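Local coordinates for histidine phosphotransfer protein (Medicago truncatula, PDB 4G78) that probably relays phosphoryl groups through an active histidine between cytokinin sensor histidine kinases and response regulators, at residues 21-26 and 121-126; 48-53 and 89-94. All coordinates share one frame; numbering follows the deposited sequence.

Interaction 1: residues 21-26 and 121-126; sequences QGYLDD and QQEYSL
Y23 reaches from the loop after helix 6-20 to E123 and L126 on helix 110-145. No hydrogen bond joins the two segments.

The apolar part is the larger. Ring atom CE1 of Y23 lies 3.7 Å from CB of L126. The Y23 hydroxyl packs on the same leucine, with OH 3.7 Å from CD1 and 4.0 Å from CD2 of L126. The ring thus lies beside the root of the leucine, and its oxygen is set against the branched end. In Y23, CG stands anti to the carbonyl carbon (chi1 -69°), and this brings the far end of the ring closer to the helix than its root.

The second approach is a looser touch, with no bond. OE1 of E123 comes within 4.0 Å of CE1 of Y23. The two side chains run at about a right angle, and the ring and carboxylate planes are 26° apart. OE1 of E123 makes a salt bridge to NE of R93, and R93 also forms a cation-pi pair with Y23.

G22 ends helix 6-20 in a Schellman motif with positive phi, and Y23 follows directly. The ring meets a leucine on one hand and a paired carboxylate on the other. This implies a modest surface contact that lays the loop between helices 6-20 and 26-32 against helix 110-145, in which the nearby arginine probably offsets the negative charge beside the ring.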
loop_
_atom_site.group_PDB
_atom_site.type_symbol
_atom_site.label_atom_id
_atom_site.label_comp_id
_atom_site.label_asym_id
_atom_site.label_seq_id
_atom_site.Cartn_x
_atom_site.Cartn_y
_atom_site.Cartn_z
ATOM N N GLN A 21 -10.129 -5.151 -7.977
ATOM C CA GLN A 21 -9.515 -6.246 -7.236
ATOM C C GLN A 21 -9.233 -5.901 -5.776
ATOM O O GLN A 21 -8.738 -6.730 -5.026
ATOM C CB GLN A 21 -8.308 -6.767 -7.979
ATOM C CG GLN A 21 -8.683 -7.571 -9.219
ATOM C CD GLN A 21 -9.308 -8.900 -8.833
ATOM O OE1 GLN A 21 -8.571 -9.754 -8.286
ATOM N NE2 GLN A 21 -10.573 -9.096 -9.052
ATOM N N GLY A 22 -9.534 -4.672 -5.362
ATOM C CA GLY A 22 -9.477 -4.319 -3.947
ATOM C C GLY A 22 -8.145 -3.815 -3.450
ATOM O O GLY A 22 -7.995 -3.656 -2.233
ATOM N N TYR A 23 -7.183 -3.569 -4.328
ATOM C CA TYR A 23 -5.902 -3.030 -3.903
ATOM C C TYR A 23 -6.030 -1.622 -3.340
ATOM O O TYR A 23 -5.261 -1.228 -2.462
ATOM C CB TYR A 23 -4.896 -3.036 -5.037
ATOM C CG TYR A 23 -4.447 -4.392 -5.453
ATOM C CD1 TYR A 23 -3.621 -5.142 -4.590
ATOM C CD2 TYR A 23 -4.865 -5.009 -6.614
ATOM C CE1 TYR A 23 -3.245 -6.423 -4.907
ATOM C CE2 TYR A 23 -4.441 -6.250 -6.931
ATOM C CZ TYR A 23 -3.616 -6.969 -6.037
ATOM O OH TYR A 23 -3.172 -8.224 -6.356
ATOM N N LEU A 24 -6.937 -0.830 -3.936
ATOM C CA LEU A 24 -7.124 0.576 -3.616
ATOM C C LEU A 24 -8.566 0.804 -3.231
ATOM O O LEU A 24 -9.465 0.141 -3.746
ATOM C CB LEU A 24 -6.825 1.440 -4.858
ATOM C CG LEU A 24 -5.410 1.296 -5.395
ATOM C CD1 LEU A 24 -5.288 2.058 -6.720
ATOM C CD2 LEU A 24 -4.382 1.722 -4.381
ATOM N N ASP A 25 -8.775 1.794 -2.364
ATOM C CA ASP A 25 -10.089 2.275 -2.018
ATOM C C ASP A 25 -10.145 3.797 -2.128
ATOM O O ASP A 25 -9.198 4.448 -2.555
ATOM C CB ASP A 25 -10.526 1.768 -0.621
ATOM C CG ASP A 25 -9.728 2.326 0.547
ATOM O OD1 ASP A 25 -9.412 3.533 0.562
ATOM O OD2 ASP A 25 -9.385 1.557 1.438
ATOM N N ASP A 26 -11.296 4.348 -1.775
ATOM C CA ASP A 26 -11.544 5.752 -2.030
ATOM C C ASP A 26 -10.536 6.704 -1.368
ATOM O O ASP A 26 -10.408 7.826 -1.830
ATOM C CB ASP A 26 -12.955 6.147 -1.549
ATOM C CG ASP A 26 -13.342 7.522 -2.065
ATOM O OD1 ASP A 26 -13.477 7.662 -3.309
ATOM O OD2 ASP A 26 -13.533 8.431 -1.255
ATOM N N GLN A 121 3.256 -9.176 3.859
ATOM C CA GLN A 121 4.361 -8.936 2.961
ATOM C C GLN A 121 3.942 -9.109 1.500
ATOM O O GLN A 121 4.330 -8.307 0.636
ATOM C CB GLN A 121 5.428 -9.956 3.379
ATOM C CG GLN A 121 6.500 -9.687 4.296
ATOM C CD GLN A 121 7.213 -10.832 4.978
ATOM O OE1 GLN A 121 7.868 -10.647 5.995
ATOM N NE2 GLN A 121 7.073 -12.042 4.434
ATOM N N GLN A 122 3.151 -10.152 1.240
ATOM C CA GLN A 122 2.643 -10.458 -0.121
ATOM C C GLN A 122 1.801 -9.263 -0.639
ATOM O O GLN A 122 1.967 -8.806 -1.760
ATOM C CB GLN A 122 1.792 -11.724 -0.169
ATOM C CG GLN A 122 1.179 -12.114 -1.532
ATOM C CD GLN A 122 0.999 -13.594 -1.823
ATOM O OE1 GLN A 122 1.082 -13.834 -3.025
ATOM N NE2 GLN A 122 0.782 -14.308 -0.748
ATOM N N GLU A 123 0.871 -8.870 0.176
ATOM C CA GLU A 123 -0.038 -7.801 -0.195
ATOM C C GLU A 123 0.687 -6.491 -0.381
ATOM O O GLU A 123 0.367 -5.714 -1.308
ATOM C CB GLU A 123 -1.171 -7.694 0.796
ATOM C CG GLU A 123 -2.147 -8.850 0.683
ATOM C CD GLU A 123 -2.924 -8.893 -0.594
ATOM O OE1 GLU A 123 -3.154 -7.835 -1.192
ATOM O OE2 GLU A 123 -3.272 -10.007 -1.060
ATOM N N TYR A 124 1.676 -6.195 0.457
ATOM C CA TYR A 124 2.448 -4.974 0.321
ATOM C C TYR A 124 3.195 -4.982 -1.003
ATOM O O TYR A 124 3.195 -3.989 -1.743
ATOM C CB TYR A 124 3.401 -4.805 1.509
ATOM C CG TYR A 124 4.263 -3.601 1.304
ATOM C CD1 TYR A 124 3.763 -2.312 1.470
ATOM C CD2 TYR A 124 5.550 -3.748 0.876
ATOM C CE1 TYR A 124 4.548 -1.190 1.194
ATOM C CE2 TYR A 124 6.331 -2.628 0.550
ATOM C CZ TYR A 124 5.823 -1.355 0.743
ATOM O OH TYR A 124 6.548 -0.215 0.465
ATOM N N SER A 125 3.850 -6.088 -1.325
ATOM C CA SER A 125 4.586 -6.152 -2.570
ATOM C C SER A 125 3.665 -6.021 -3.781
ATOM O O SER A 125 4.022 -5.301 -4.743
ATOM C CB SER A 125 5.389 -7.453 -2.608
ATOM O OG SER A 125 6.033 -7.577 -3.860
ATOM N N LEU A 126 2.518 -6.649 -3.747
ATOM C CA LEU A 126 1.551 -6.533 -4.863
ATOM C C LEU A 126 1.151 -5.103 -5.031
ATOM O O LEU A 126 1.056 -4.568 -6.157
ATOM C CB LEU A 126 0.323 -7.414 -4.612
ATOM C CG LEU A 126 0.534 -8.912 -4.758
ATOM C CD1 LEU A 126 -0.614 -9.669 -4.179
ATOM C CD2 LEU A 126 0.718 -9.232 -6.295
#

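Interaction 2: residues 48-53 and 89-94; sequences TMFFDD and VGAARV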
loop_
_atom_site.group_PDB
_atom_site.type_symbol
_atom_site.label_atom_id
_atom_site.label_comp_id
_atom_site.label_asym_id
_atom_site.label_seq_id
_atom_site.Cartn_x
_atom_site.Cartn_y
_atom_site.Cartn_z
ATOM N N THR A 48 5.593 7.490 -1.641
ATOM C CA THR A 48 6.997 7.210 -1.330
ATOM C C THR A 48 7.181 7.252 0.207
ATOM O O THR A 48 7.895 6.407 0.758
ATOM C CB THR A 48 7.869 8.219 -2.059
ATOM O OG1 THR A 48 7.750 8.063 -3.411
ATOM C CG2 THR A 48 9.325 8.089 -1.571
ATOM N N MET A 49 6.563 8.186 0.863
ATOM C CA MET A 49 6.622 8.260 2.342
ATOM C C MET A 49 6.055 6.984 2.956
ATOM O O MET A 49 6.611 6.429 3.892
ATOM C CB MET A 49 5.903 9.508 2.816
ATOM C CG MET A 49 6.609 10.785 2.464
ATOM S SD MET A 49 5.539 12.219 2.849
ATOM C CE MET A 49 6.635 13.523 2.306
ATOM N N PHE A 50 4.895 6.561 2.451
ATOM C CA PHE A 50 4.239 5.350 2.915
ATOM C C PHE A 50 5.101 4.117 2.673
ATOM O O PHE A 50 5.212 3.259 3.566
ATOM C CB PHE A 50 2.876 5.235 2.211
ATOM C CG PHE A 50 2.227 3.884 2.415
ATOM C CD1 PHE A 50 1.606 3.556 3.565
ATOM C CD2 PHE A 50 2.242 2.963 1.384
ATOM C CE1 PHE A 50 1.019 2.351 3.769
ATOM C CE2 PHE A 50 1.651 1.720 1.535
ATOM C CZ PHE A 50 1.016 1.440 2.781
ATOM N N PHE A 51 5.715 3.998 1.516
ATOM C CA PHE A 51 6.544 2.824 1.213
ATOM C C PHE A 51 7.730 2.774 2.187
ATOM O O PHE A 51 8.066 1.703 2.714
ATOM C CB PHE A 51 7.079 2.856 -0.225
ATOM C CG PHE A 51 6.063 2.742 -1.333
ATOM C CD1 PHE A 51 4.868 2.091 -1.199
ATOM C CD2 PHE A 51 6.360 3.356 -2.557
ATOM C CE1 PHE A 51 3.967 2.037 -2.244
ATOM C CE2 PHE A 51 5.455 3.261 -3.621
ATOM C CZ PHE A 51 4.316 2.626 -3.460
ATOM N N ASP A 52 8.374 3.913 2.419
ATOM C CA ASP A 52 9.538 3.902 3.273
ATOM C C ASP A 52 9.154 3.487 4.705
ATOM O O ASP A 52 9.812 2.636 5.329
ATOM C CB ASP A 52 10.180 5.282 3.212
ATOM C CG ASP A 52 10.936 5.591 1.931
ATOM O OD1 ASP A 52 11.119 4.677 1.055
ATOM O OD2 ASP A 52 11.229 6.788 1.753
ATOM N N ASP A 53 8.057 4.032 5.228
ATOM C CA ASP A 53 7.600 3.657 6.575
ATOM C C ASP A 53 7.199 2.209 6.639
ATOM O O ASP A 53 7.495 1.494 7.603
ATOM C CB ASP A 53 6.471 4.548 7.042
ATOM C CG ASP A 53 6.975 6.010 7.405
ATOM O OD1 ASP A 53 8.179 6.274 7.435
ATOM O OD2 ASP A 53 6.075 6.801 7.614
ATOM N N VAL A 89 -3.563 6.022 2.954
ATOM C CA VAL A 89 -3.265 6.056 1.542
ATOM C C VAL A 89 -4.236 5.241 0.685
ATOM O O VAL A 89 -4.095 5.201 -0.514
ATOM C CB VAL A 89 -1.821 5.697 1.244
ATOM C CG1 VAL A 89 -0.835 6.613 1.964
ATOM C CG2 VAL A 89 -1.514 4.233 1.538
ATOM N N GLY A 90 -5.220 4.593 1.319
ATOM C CA GLY A 90 -6.168 3.779 0.546
ATOM C C GLY A 90 -5.672 2.440 0.105
ATOM O O GLY A 90 -6.211 1.854 -0.831
ATOM N N ALA A 91 -4.696 1.869 0.836
ATOM C CA ALA A 91 -4.149 0.532 0.553
ATOM C C ALA A 91 -5.045 -0.501 1.255
ATOM O O ALA A 91 -4.757 -0.975 2.346
ATOM C CB ALA A 91 -2.726 0.455 1.023
ATOM N N ALA A 92 -6.182 -0.820 0.615
ATOM C CA ALA A 92 -7.269 -1.518 1.258
ATOM C C ALA A 92 -6.926 -2.951 1.670
ATOM O O ALA A 92 -7.188 -3.369 2.778
ATOM C CB ALA A 92 -8.488 -1.523 0.346
ATOM N N ARG A 93 -6.347 -3.718 0.732
ATOM C CA ARG A 93 -5.986 -5.103 1.049
ATOM C C ARG A 93 -4.918 -5.156 2.108
ATOM O O ARG A 93 -4.944 -6.028 2.997
ATOM C CB ARG A 93 -5.644 -5.889 -0.205
ATOM C CG ARG A 93 -6.859 -6.426 -0.939
ATOM C CD ARG A 93 -6.609 -6.773 -2.388
ATOM N NE ARG A 93 -5.653 -7.868 -2.536
ATOM C CZ ARG A 93 -5.536 -8.591 -3.658
ATOM N NH1 ARG A 93 -6.355 -8.409 -4.663
ATOM N NH2 ARG A 93 -4.574 -9.502 -3.732
ATOM N N VAL A 94 -3.928 -4.253 2.068
ATOM C CA VAL A 94 -2.891 -4.218 3.103
ATOM C C VAL A 94 -3.539 -3.906 4.450
ATOM O O VAL A 94 -3.262 -4.572 5.464
ATOM C CB VAL A 94 -1.784 -3.229 2.731
ATOM C CG1 VAL A 94 -0.782 -3.103 3.896
ATOM C CG2 VAL A 94 -1.057 -3.601 1.464
#
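The F50 ring has V89 over one face. Methyl CG2 of V89 stands 3.7 Å from the ring centroid and only 5° off the ring normal, which makes a CH-pi contact. It sits nearly over the centre, close to all six ring carbons. A91 approaches obliquely, its CB 4.3 Å from CZ of F50.

The other V89 methyl meets the root of the same side chain. CG1 of V89 is 4.0 Å from CB of F50. Both methyls lie on the same side of the F50 ring plane, CG2 over the ring and CG1 beside its stem. In V89, CG1 is anti to the carbonyl carbon (chi1 -57°), which puts CG2 between the backbone N and the carbonyl carbon. F50 has CG anti to the backbone N (chi1 169°), and the ring extends from helix 41-66 toward the turn at 89-91. With an alanine in place of V89, the ring is likely to lose its CH-pi partner, to face a gap on that side and to be less firmly held against turning.

All three touching residues are buried, and no hydrogen bond crosses the contact. G90 has positive phi and ends helix 72-89 in a Schellman motif. A91 then centres an inverse gamma turn and takes the N-cap position of helix 92-99. V89 and A91, before and within this turn, meet the same aromatic ring.

Helix 72-89 adds Q82, S85 and S86 around F50. V89 also packs on V46 and M47 of helix 41-66, while A91 touches L127 of helix 110-145. The contact thus lies in the interior of the helix bundle, where the turn between helices 72-89 and 92-99 packs against helix 41-66.

The centres of interactions 1 and 2 are about 9 Å apart. Along the chain the order is 21-26, 48-53, 89-94, 121-126, so interaction 1 brackets interaction 2. No helix is common to both, but R93, in segment 89-94, reaches interaction 1. Besides its pairing with E123, its NH1 is 2.9 Å from O of Q21, a probable hydrogen bond. Backbone bonds of G90 with D25 and A92 with Y23 tie the same turn to the loop between helices 6-20 and 26-32. Interaction 2 is buried and interaction 1 lies at the surface beside it. Together they join that loop to the helices of the Hpt bundle.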